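Long-range contacts in pumilio homolog 23 (Arabidopsis thaliana, PDB 5WZJ), which recognises 18S rRNA sequence-specifically through pumilio repeats packed into a right-handed superhelix, and probably regulates translation and mRNA stability: residues Leu152-Cys157 with Leu231-Ala236; Ala88-Pro92 with Ser130-Ile135; Leu247-Pro252 with Val296-Leu301. All coordinates share one frame; numbering follows the deposited sequence.

Interaction 1: Leu152-Cys157 with Leu231-Ala236; sequences LRRLLC and LVLQTA. With nucleotides of chain B.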
loop_
_atom_site.group_PDB
_atom_site.type_symbol
_atom_site.label_atom_id
_atom_site.label_comp_id
_atom_site.label_asym_id
_atom_site.label_seq_id
_atom_site.Cartn_x
_atom_site.Cartn_y
_atom_site.Cartn_z
ATOM N N LEU A 152 20.073 2.107 4.544
ATOM C CA LEU A 152 19.652 3.394 5.108
ATOM C C LEU A 152 18.164 3.400 5.443
ATOM O O LEU A 152 17.766 3.889 6.508
ATOM C CB LEU A 152 19.965 4.532 4.130
ATOM C CG LEU A 152 21.408 5.056 4.079
ATOM C CD1 LEU A 152 21.577 6.084 2.958
ATOM C CD2 LEU A 152 21.787 5.668 5.428
ATOM N N ARG A 153 17.334 2.858 4.552
ATOM C CA ARG A 153 15.907 2.706 4.837
ATOM C C ARG A 153 15.676 1.925 6.127
ATOM O O ARG A 153 14.898 2.347 6.991
ATOM C CB ARG A 153 15.212 2.023 3.653
ATOM C CG ARG A 153 14.964 3.000 2.488
ATOM C CD ARG A 153 14.357 2.311 1.269
ATOM N NE ARG A 153 15.382 1.868 0.331
ATOM C CZ ARG A 153 15.115 1.145 -0.753
ATOM N NH1 ARG A 153 13.863 0.775 -1.009
ATOM N NH2 ARG A 153 16.090 0.789 -1.572
ATOM N N ARG A 154 16.334 0.770 6.269
ATOM C CA ARG A 154 16.178 -0.012 7.494
ATOM C C ARG A 154 16.666 0.772 8.704
ATOM O O ARG A 154 15.991 0.810 9.742
ATOM C CB ARG A 154 16.913 -1.354 7.382
ATOM C CG ARG A 154 16.734 -2.252 8.627
ATOM C CD ARG A 154 17.243 -3.691 8.392
ATOM N NE ARG A 154 16.602 -4.330 7.247
ATOM C CZ ARG A 154 15.390 -4.880 7.283
ATOM N NH1 ARG A 154 14.687 -4.863 8.404
ATOM N NH2 ARG A 154 14.871 -5.427 6.195
ATOM N N LEU A 155 17.810 1.451 8.570
ATOM C CA LEU A 155 18.352 2.234 9.684
ATOM C C LEU A 155 17.415 3.367 10.094
ATOM O O LEU A 155 17.225 3.615 11.289
ATOM C CB LEU A 155 19.716 2.800 9.306
ATOM C CG LEU A 155 20.349 3.724 10.334
ATOM C CD1 LEU A 155 20.621 2.961 11.642
ATOM C CD2 LEU A 155 21.631 4.322 9.759
ATOM N N LEU A 156 16.860 4.096 9.116
ATOM C CA LEU A 156 15.865 5.119 9.419
ATOM C C LEU A 156 14.691 4.520 10.184
ATOM O O LEU A 156 14.236 5.087 11.181
ATOM C CB LEU A 156 15.373 5.781 8.124
ATOM C CG LEU A 156 16.361 6.718 7.416
ATOM C CD1 LEU A 156 15.982 6.874 5.943
ATOM C CD2 LEU A 156 16.402 8.077 8.101
ATOM N N CYS A 157 14.180 3.372 9.719
ATOM C CA CYS A 157 13.055 2.727 10.396
ATOM C C CYS A 157 13.412 2.368 11.833
ATOM O O CYS A 157 12.613 2.584 12.752
ATOM C CB CYS A 157 12.613 1.472 9.630
ATOM S SG CYS A 157 11.729 1.787 8.088
ATOM N N LEU A 231 14.180 6.842 -2.932
ATOM C CA LEU A 231 13.644 5.806 -2.052
ATOM C C LEU A 231 14.012 6.049 -0.588
ATOM O O LEU A 231 13.180 5.853 0.306
ATOM C CB LEU A 231 14.145 4.432 -2.514
ATOM C CG LEU A 231 13.399 3.870 -3.728
ATOM C CD1 LEU A 231 14.219 2.765 -4.408
ATOM C CD2 LEU A 231 12.051 3.341 -3.263
ATOM N N VAL A 232 15.261 6.439 -0.324
ATOM C CA VAL A 232 15.668 6.786 1.037
ATOM C C VAL A 232 14.816 7.937 1.566
ATOM O O VAL A 232 14.277 7.876 2.678
ATOM C CB VAL A 232 17.168 7.136 1.074
ATOM C CG1 VAL A 232 17.555 7.669 2.467
ATOM C CG2 VAL A 232 18.026 5.902 0.704
ATOM N N LEU A 233 14.678 9.000 0.775
ATOM C CA LEU A 233 13.937 10.169 1.240
ATOM C C LEU A 233 12.446 9.870 1.405
ATOM O O LEU A 233 11.802 10.439 2.293
ATOM C CB LEU A 233 14.145 11.340 0.282
ATOM C CG LEU A 233 15.572 11.916 0.240
ATOM C CD1 LEU A 233 15.659 13.036 -0.776
ATOM C CD2 LEU A 233 15.986 12.420 1.589
ATOM N N GLN A 234 11.886 8.989 0.568
ATOM C CA GLN A 234 10.500 8.559 0.756
ATOM C C GLN A 234 10.310 7.897 2.109
ATOM O O GLN A 234 9.369 8.220 2.843
ATOM C CB GLN A 234 10.085 7.580 -0.340
ATOM C CG GLN A 234 9.949 8.209 -1.731
ATOM C CD GLN A 234 9.855 7.136 -2.795
ATOM O OE1 GLN A 234 9.060 6.194 -2.673
ATOM N NE2 GLN A 234 10.697 7.235 -3.815
ATOM N N THR A 235 11.186 6.948 2.444
ATOM C CA THR A 235 11.093 6.285 3.742
ATOM C C THR A 235 11.183 7.304 4.876
ATOM O O THR A 235 10.357 7.306 5.798
ATOM C CB THR A 235 12.184 5.215 3.852
ATOM O OG1 THR A 235 11.921 4.199 2.883
ATOM C CG2 THR A 235 12.221 4.587 5.237
ATOM N N ALA A 236 12.145 8.223 4.794
ATOM C CA ALA A 236 12.272 9.227 5.849
ATOM C C ALA A 236 10.989 10.045 5.998
ATOM O O ALA A 236 10.523 10.286 7.119
ATOM C CB ALA A 236 13.463 10.144 5.570
ATOM P P C B 9 12.030 -2.902 -10.680
ATOM O OP1 C B 9 12.587 -3.760 -11.755
ATOM O OP2 C B 9 10.791 -3.321 -9.974
ATOM O "O5'" C B 9 13.129 -2.719 -9.531
ATOM C "C5'" C B 9 14.456 -2.278 -9.806
ATOM C "C4'" C B 9 15.255 -2.223 -8.525
ATOM O "O4'" C B 9 14.705 -1.214 -7.656
ATOM C "C3'" C B 9 15.265 -3.520 -7.713
ATOM O "O3'" C B 9 16.469 -4.217 -7.973
ATOM C "C2'" C B 9 15.152 -3.088 -6.240
ATOM O "O2'" C B 9 16.372 -3.305 -5.539
ATOM C "C1'" C B 9 14.864 -1.579 -6.316
ATOM N N1 C B 9 13.665 -1.172 -5.556
ATOM C C2 C B 9 13.897 -0.748 -4.256
ATOM O O2 C B 9 15.082 -0.750 -3.866
ATOM N N3 C B 9 12.848 -0.352 -3.489
ATOM C C4 C B 9 11.612 -0.387 -3.986
ATOM N N4 C B 9 10.601 0.001 -3.202
ATOM C C5 C B 9 11.354 -0.823 -5.328
ATOM C C6 C B 9 12.399 -1.206 -6.077
ATOM P P A B 8 8.129 0.437 -14.355
ATOM O OP1 A B 8 9.289 0.017 -15.178
ATOM O OP2 A B 8 7.064 -0.530 -14.031
ATOM O "O5'" A B 8 8.635 1.005 -12.965
ATOM C "C5'" A B 8 9.091 0.137 -11.953
ATOM C "C4'" A B 8 10.469 0.551 -11.542
ATOM O "O4'" A B 8 10.408 1.831 -10.857
ATOM C "C3'" A B 8 11.179 -0.386 -10.578
ATOM O "O3'" A B 8 11.857 -1.417 -11.292
ATOM C "C2'" A B 8 12.133 0.544 -9.862
ATOM O "O2'" A B 8 13.244 0.768 -10.722
ATOM C "C1'" A B 8 11.309 1.842 -9.785
ATOM N N9 A B 8 10.514 2.010 -8.544
ATOM C C8 A B 8 9.496 1.241 -8.014
ATOM N N7 A B 8 8.989 1.727 -6.895
ATOM C C5 A B 8 9.688 2.904 -6.683
ATOM C C6 A B 8 9.631 3.904 -5.688
ATOM N N6 A B 8 8.812 3.909 -4.630
ATOM N N1 A B 8 10.489 4.945 -5.808
ATOM C C2 A B 8 11.339 4.999 -6.842
ATOM N N3 A B 8 11.486 4.122 -7.830
ATOM C C4 A B 8 10.614 3.095 -7.698
#
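On the RNA-reading face of the Pumilio repeats, Arg153 in repeat 3 and Leu231 in repeat 4 touch each other and the RNA, on helices whose local axes run nearly parallel (13°), 9.2 Å apart. Leu231 CB covers one face of the Arg153 guanidinium. Behind it Thr235 supports the chain: Arg153 CG rests 3.3 Å from Thr235 OG1, the side chains crossing at about a right angle, while the hydrogen bond of that hydroxyl goes to the Leu169 carbonyl. A bend at chi3 (-93°) turns the arginine's end to cytidine C9 of chain B, met at the guanidinium edge. Arg153 NH1 donates to N3 of C9 and NH2 to its O2, both at 2.9 Å and nearly straight. The carbonyls of Ser149 and Tyr170 take NE and NH1 of Arg153, fixing the group's rotation. A lysine in its place would probably lose the paired grip on the cytosine and leave one of these carbonyls without its donor. In the usual PUF manner, successive repeats address successive bases: Gln234 reads adenosine A8 of chain B, accepting from N6 at OE1 and donating to N1 through NE2, while the branches of Leu231 part between the bases, CD1 against C9 and CD2 3.4 Å from A8 N1. Behind this face the helices close with aliphatic contacts, Leu156 CD1 meeting Val232 CG1 at 3.9 Å and Ala236 CB at 4.1 Å.

Interaction 2: Ala88-Pro92 with Ser130-Ile135; sequences ASVFP and SICKVI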
loop_
_atom_site.group_PDB
_atom_site.type_symbol
_atom_site.label_atom_id
_atom_site.label_comp_id
_atom_site.label_asym_id
_atom_site.label_seq_id
_atom_site.Cartn_x
_atom_site.Cartn_y
_atom_site.Cartn_z
ATOM N N ALA A 88 32.276 0.244 12.840
ATOM C CA ALA A 88 31.622 1.490 12.439
ATOM C C ALA A 88 32.422 2.228 11.371
ATOM O O ALA A 88 31.847 2.785 10.434
ATOM C CB ALA A 88 31.397 2.391 13.653
ATOM N N SER A 89 33.752 2.223 11.478
ATOM C CA SER A 89 34.549 2.997 10.533
ATOM C C SER A 89 34.504 2.418 9.124
ATOM O O SER A 89 34.854 3.117 8.166
ATOM C CB SER A 89 35.994 3.097 11.024
ATOM O OG SER A 89 36.623 1.827 11.043
ATOM N N VAL A 90 34.079 1.165 8.965
ATOM C CA VAL A 90 33.935 0.570 7.643
ATOM C C VAL A 90 32.484 0.263 7.322
ATOM O O VAL A 90 32.201 -0.340 6.282
ATOM C CB VAL A 90 34.813 -0.685 7.486
ATOM C CG1 VAL A 90 36.291 -0.310 7.661
ATOM C CG2 VAL A 90 34.414 -1.756 8.491
ATOM N N PHE A 91 31.554 0.670 8.187
ATOM C CA PHE A 91 30.145 0.379 7.943
ATOM C C PHE A 91 29.644 0.887 6.592
ATOM O O PHE A 91 28.945 0.120 5.905
ATOM C CB PHE A 91 29.301 0.929 9.101
ATOM C CG PHE A 91 27.848 0.545 9.028
ATOM C CD1 PHE A 91 26.945 1.315 8.310
ATOM C CD2 PHE A 91 27.385 -0.567 9.701
ATOM C CE1 PHE A 91 25.607 0.960 8.245
ATOM C CE2 PHE A 91 26.053 -0.930 9.648
ATOM C CZ PHE A 91 25.159 -0.163 8.927
ATOM N N PRO A 92 29.961 2.113 6.141
ATOM C CA PRO A 92 29.480 2.538 4.810
ATOM C C PRO A 92 29.976 1.657 3.679
ATOM O O PRO A 92 29.202 1.353 2.765
ATOM C CB PRO A 92 30.010 3.978 4.682
ATOM C CG PRO A 92 30.147 4.443 6.092
ATOM C CD PRO A 92 30.630 3.224 6.850
ATOM N N SER A 130 27.133 5.407 16.655
ATOM C CA SER A 130 28.388 5.138 15.957
ATOM C C SER A 130 28.148 4.948 14.459
ATOM O O SER A 130 28.942 5.413 13.632
ATOM C CB SER A 130 29.090 3.920 16.573
ATOM O OG SER A 130 28.296 2.759 16.437
ATOM N N ILE A 131 27.024 4.328 14.096
ATOM C CA ILE A 131 26.697 4.101 12.689
ATOM C C ILE A 131 26.296 5.409 12.010
ATOM O O ILE A 131 26.757 5.723 10.908
ATOM C CB ILE A 131 25.578 3.045 12.568
ATOM C CG1 ILE A 131 26.059 1.679 13.022
ATOM C CG2 ILE A 131 25.084 2.918 11.131
ATOM C CD1 ILE A 131 24.941 0.644 12.969
ATOM N N CYS A 132 25.397 6.175 12.635
ATOM C CA CYS A 132 24.904 7.390 11.987
ATOM C C CYS A 132 26.017 8.408 11.798
ATOM O O CYS A 132 26.033 9.146 10.800
ATOM C CB CYS A 132 23.760 8.004 12.799
ATOM S SG CYS A 132 22.228 7.013 12.812
ATOM N N LYS A 133 26.960 8.451 12.739
ATOM C CA LYS A 133 28.034 9.432 12.672
ATOM C C LYS A 133 28.922 9.200 11.453
ATOM O O LYS A 133 29.281 10.154 10.754
ATOM C CB LYS A 133 28.838 9.382 13.966
ATOM C CG LYS A 133 29.861 10.471 14.141
ATOM C CD LYS A 133 30.188 10.587 15.627
ATOM C CE LYS A 133 31.654 10.911 15.871
ATOM N NZ LYS A 133 32.026 12.226 15.294
ATOM N N VAL A 134 29.279 7.942 11.175
ATOM C CA VAL A 134 30.100 7.679 9.993
ATOM C C VAL A 134 29.297 7.938 8.729
ATOM O O VAL A 134 29.842 8.410 7.721
ATOM C CB VAL A 134 30.683 6.245 10.012
ATOM C CG1 VAL A 134 29.593 5.192 9.847
ATOM C CG2 VAL A 134 31.736 6.074 8.918
ATOM N N ILE A 135 27.989 7.677 8.758
ATOM C CA ILE A 135 27.179 7.908 7.565
ATOM C C ILE A 135 27.063 9.401 7.290
ATOM O O ILE A 135 27.312 9.868 6.170
ATOM C CB ILE A 135 25.794 7.245 7.706
ATOM C CG1 ILE A 135 25.951 5.719 7.650
ATOM C CG2 ILE A 135 24.842 7.764 6.604
ATOM C CD1 ILE A 135 24.691 4.945 7.990
#
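Phe91 presents a face of its ring to Ile131, whose CG2 methyl stands over it in a CH-pi contact, 3.8 Å from the centroid and 20° from the ring normal. The methyl is displaced toward the CE1 side of the ring, while Ile131 CD1 comes to Phe91 CE2 at 3.8 Å, so both branches of the isoleucine touch the phenylalanine. With CG anti to the backbone N (chi1 -173°), the ring is carried from the first turn of helix 91-95 across to helix 121-137. Ile135 CD1 approaches Phe91 CE1 obliquely from the next turn. Nearer the solvent, CG of Pro92 lies against CG2 of Val134, a contact that holds for one of the valine's two modelled conformers and is less certain for the residue as a whole. Ala88 CB closes the other end against Ser130 CB at 4.0 Å, and the hydroxyl of Ser130 bonds within its own helix to the carbonyl of Ala127. The side-chain contacts are apolar and join the start of Pumilio repeat 2 to the helix that leads into repeat 3. Helix 77-87 packs beside them through Ile84, which touches Ser130 and Ile131, and helix 146-160 places Val151 against Phe91 and Leu152 against Ile135.

Interaction 3: Leu247-Pro252 with Val296-Leu301; sequences LLEIIP and VAPESL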
loop_
_atom_site.group_PDB
_atom_site.type_symbol
_atom_site.label_atom_id
_atom_site.label_comp_id
_atom_site.label_asym_id
_atom_site.label_seq_id
_atom_site.Cartn_x
_atom_site.Cartn_y
_atom_site.Cartn_z
ATOM N N LEU A 247 8.568 18.123 9.441
ATOM C CA LEU A 247 8.164 18.112 8.036
ATOM C C LEU A 247 8.328 19.485 7.407
ATOM O O LEU A 247 8.774 19.596 6.259
ATOM C CB LEU A 247 6.719 17.637 7.898
ATOM C CG LEU A 247 6.507 16.158 8.230
ATOM C CD1 LEU A 247 5.032 15.846 8.306
ATOM C CD2 LEU A 247 7.181 15.320 7.161
ATOM N N LEU A 248 7.979 20.547 8.151
ATOM C CA LEU A 248 8.133 21.913 7.655
ATOM C C LEU A 248 9.592 22.334 7.548
ATOM O O LEU A 248 9.903 23.285 6.828
ATOM C CB LEU A 248 7.360 22.890 8.554
ATOM C CG LEU A 248 5.835 22.693 8.517
ATOM C CD1 LEU A 248 5.146 23.415 9.697
ATOM C CD2 LEU A 248 5.261 23.174 7.178
ATOM N N GLU A 249 10.499 21.649 8.236
ATOM C CA GLU A 249 11.917 21.918 8.048
ATOM C C GLU A 249 12.505 21.086 6.909
ATOM O O GLU A 249 13.316 21.595 6.132
ATOM C CB GLU A 249 12.683 21.642 9.356
ATOM C CG GLU A 249 13.997 22.419 9.518
ATOM C CD GLU A 249 13.787 23.855 10.014
ATOM O OE1 GLU A 249 12.618 24.322 10.112
ATOM O OE2 GLU A 249 14.802 24.517 10.316
ATOM N N ILE A 250 12.109 19.816 6.783
ATOM C CA ILE A 250 12.809 18.930 5.855
ATOM C C ILE A 250 12.261 19.047 4.434
ATOM O O ILE A 250 13.017 18.945 3.461
ATOM C CB ILE A 250 12.779 17.472 6.353
ATOM C CG1 ILE A 250 11.363 16.926 6.413
ATOM C CG2 ILE A 250 13.465 17.340 7.707
ATOM C CD1 ILE A 250 11.292 15.571 7.099
ATOM N N ILE A 251 10.949 19.223 4.266
ATOM C CA ILE A 251 10.377 19.234 2.916
ATOM C C ILE A 251 10.904 20.411 2.085
ATOM O O ILE A 251 11.247 20.194 0.912
ATOM C CB ILE A 251 8.847 19.166 2.975
ATOM C CG1 ILE A 251 8.394 17.779 3.436
ATOM C CG2 ILE A 251 8.232 19.513 1.604
ATOM C CD1 ILE A 251 6.885 17.689 3.655
ATOM N N PRO A 252 11.005 21.636 2.620
ATOM C CA PRO A 252 11.624 22.720 1.823
ATOM C C PRO A 252 13.057 22.438 1.405
ATOM O O PRO A 252 13.468 22.882 0.323
ATOM C CB PRO A 252 11.549 23.940 2.761
ATOM C CG PRO A 252 10.430 23.638 3.687
ATOM C CD PRO A 252 10.413 22.151 3.871
ATOM N N VAL A 296 2.265 13.352 3.279
ATOM C CA VAL A 296 2.616 13.780 4.634
ATOM C C VAL A 296 2.571 15.291 4.823
ATOM O O VAL A 296 2.742 15.762 5.960
ATOM C CB VAL A 296 4.009 13.255 5.045
ATOM C CG1 VAL A 296 4.028 11.747 4.976
ATOM C CG2 VAL A 296 5.105 13.884 4.161
ATOM N N ALA A 297 2.329 16.064 3.763
ATOM C CA ALA A 297 2.478 17.509 3.854
ATOM C C ALA A 297 1.489 18.094 4.858
ATOM O O ALA A 297 0.302 17.747 4.821
ATOM C CB ALA A 297 2.260 18.154 2.487
ATOM N N PRO A 298 1.937 18.952 5.780
ATOM C CA PRO A 298 0.997 19.742 6.579
ATOM C C PRO A 298 0.199 20.688 5.696
ATOM O O PRO A 298 0.591 21.001 4.571
ATOM C CB PRO A 298 1.907 20.523 7.537
ATOM C CG PRO A 298 3.164 19.710 7.602
ATOM C CD PRO A 298 3.328 19.149 6.212
ATOM N N GLU A 299 -0.922 21.172 6.246
ATOM C CA GLU A 299 -1.907 21.893 5.441
ATOM C C GLU A 299 -1.282 23.060 4.688
ATOM O O GLU A 299 -1.473 23.206 3.475
ATOM C CB GLU A 299 -3.054 22.389 6.329
ATOM C CG GLU A 299 -3.990 23.353 5.601
ATOM C CD GLU A 299 -5.288 23.608 6.354
ATOM O OE1 GLU A 299 -5.915 22.628 6.823
ATOM O OE2 GLU A 299 -5.676 24.791 6.475
ATOM N N SER A 300 -0.531 23.907 5.394
ATOM C CA SER A 300 0.024 25.101 4.765
ATOM C C SER A 300 0.965 24.730 3.630
ATOM O O SER A 300 0.997 25.389 2.583
ATOM C CB SER A 300 0.761 25.941 5.812
ATOM O OG SER A 300 1.801 25.174 6.409
ATOM N N LEU A 301 1.746 23.674 3.825
ATOM C CA LEU A 301 2.679 23.260 2.789
ATOM C C LEU A 301 1.933 22.651 1.604
ATOM O O LEU A 301 2.252 22.950 0.448
ATOM C CB LEU A 301 3.690 22.283 3.393
ATOM C CG LEU A 301 4.934 21.963 2.583
ATOM C CD1 LEU A 301 6.123 21.762 3.511
ATOM C CD2 LEU A 301 4.674 20.730 1.778
#
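The puckered pyrrolidine of Pro298 faces Leu247 and Leu248 in a contact that holds no aromatic ring or side-chain amide: Pro298 CD meets Leu247 CB at 4.1 Å, and Pro298 CG meets Leu248 CD2 at the same distance. Pro298 and Leu248 lie alongside one another, running in opposite senses. The residues belong to neighbouring units of the Pumilio superhelix: Leu247-Pro252, in repeat 4, lies on helix 244-254, and Val296-Leu301 spans the corner of repeat 5 where helix 284-296 ends at Val296 and helix 299-310 begins. Ala297 and Pro298 have both left the helical backbone conformation and form a short extended link, with Pro298 at the N-cap position of the next helix; the side chains of Val296, Pro298 and Leu301 all start toward helix 244-254. The Ala297 carbonyl is held from elsewhere, by NH2 of Arg335.

Leu301 supplies the broadest contact of the corner. A chi1 of -167° carries its CG toward helix 244-254, and chi2 (145°) sets CD1 between Leu248 and Ile251. There Leu301 CD1 lies 3.6 Å from Ile251 CG2 and 4.0 Å from Leu248 CD2, and the Leu301 and Ile251 side chains cross obliquely. Pro252 CD adds a looser touch to the same methyl. Its ring nitrogen has no proton to give the preceding turn, and helix 244-254 is kinked at that point. Phe267, from the loop beyond, touches both Pro252 and Leu301, while Leu237 of helix 227-239 lies against Ile251. At the other end of the contact Leu247 crosses Val296 at about a right angle, Leu247 CD2 meeting Val296 CG2 at 3.9 Å, and its other methyl, CD1, comes within 3.3 Å of the Val296 carbonyl oxygen.

How the interactions relate
Each contact joins neighbouring Pumilio repeats: 3 and 4 in interaction 1, 2 and 3 in interaction 2, 4 and 5 in interaction 3. Interaction 1 is buried and alone touches the RNA, combining polar base recognition with an aliphatic back; interactions 2 and 3 rest on apolar side chains and keep about 10 and 13 Å from the nearest nucleotide atom. Interaction 3 is largely buried as well, whereas interaction 2 is partly open to solvent. Interactions 1 and 2 meet directly: Leu155 of helix 146-160 packs against helix 121-137, Leu155 CD2 lying 3.6 Å from Ile135 CD1. Interactions 1 and 3 do not touch, but helix 227-239 of the first is followed in the chain by helix 244-254 of the other.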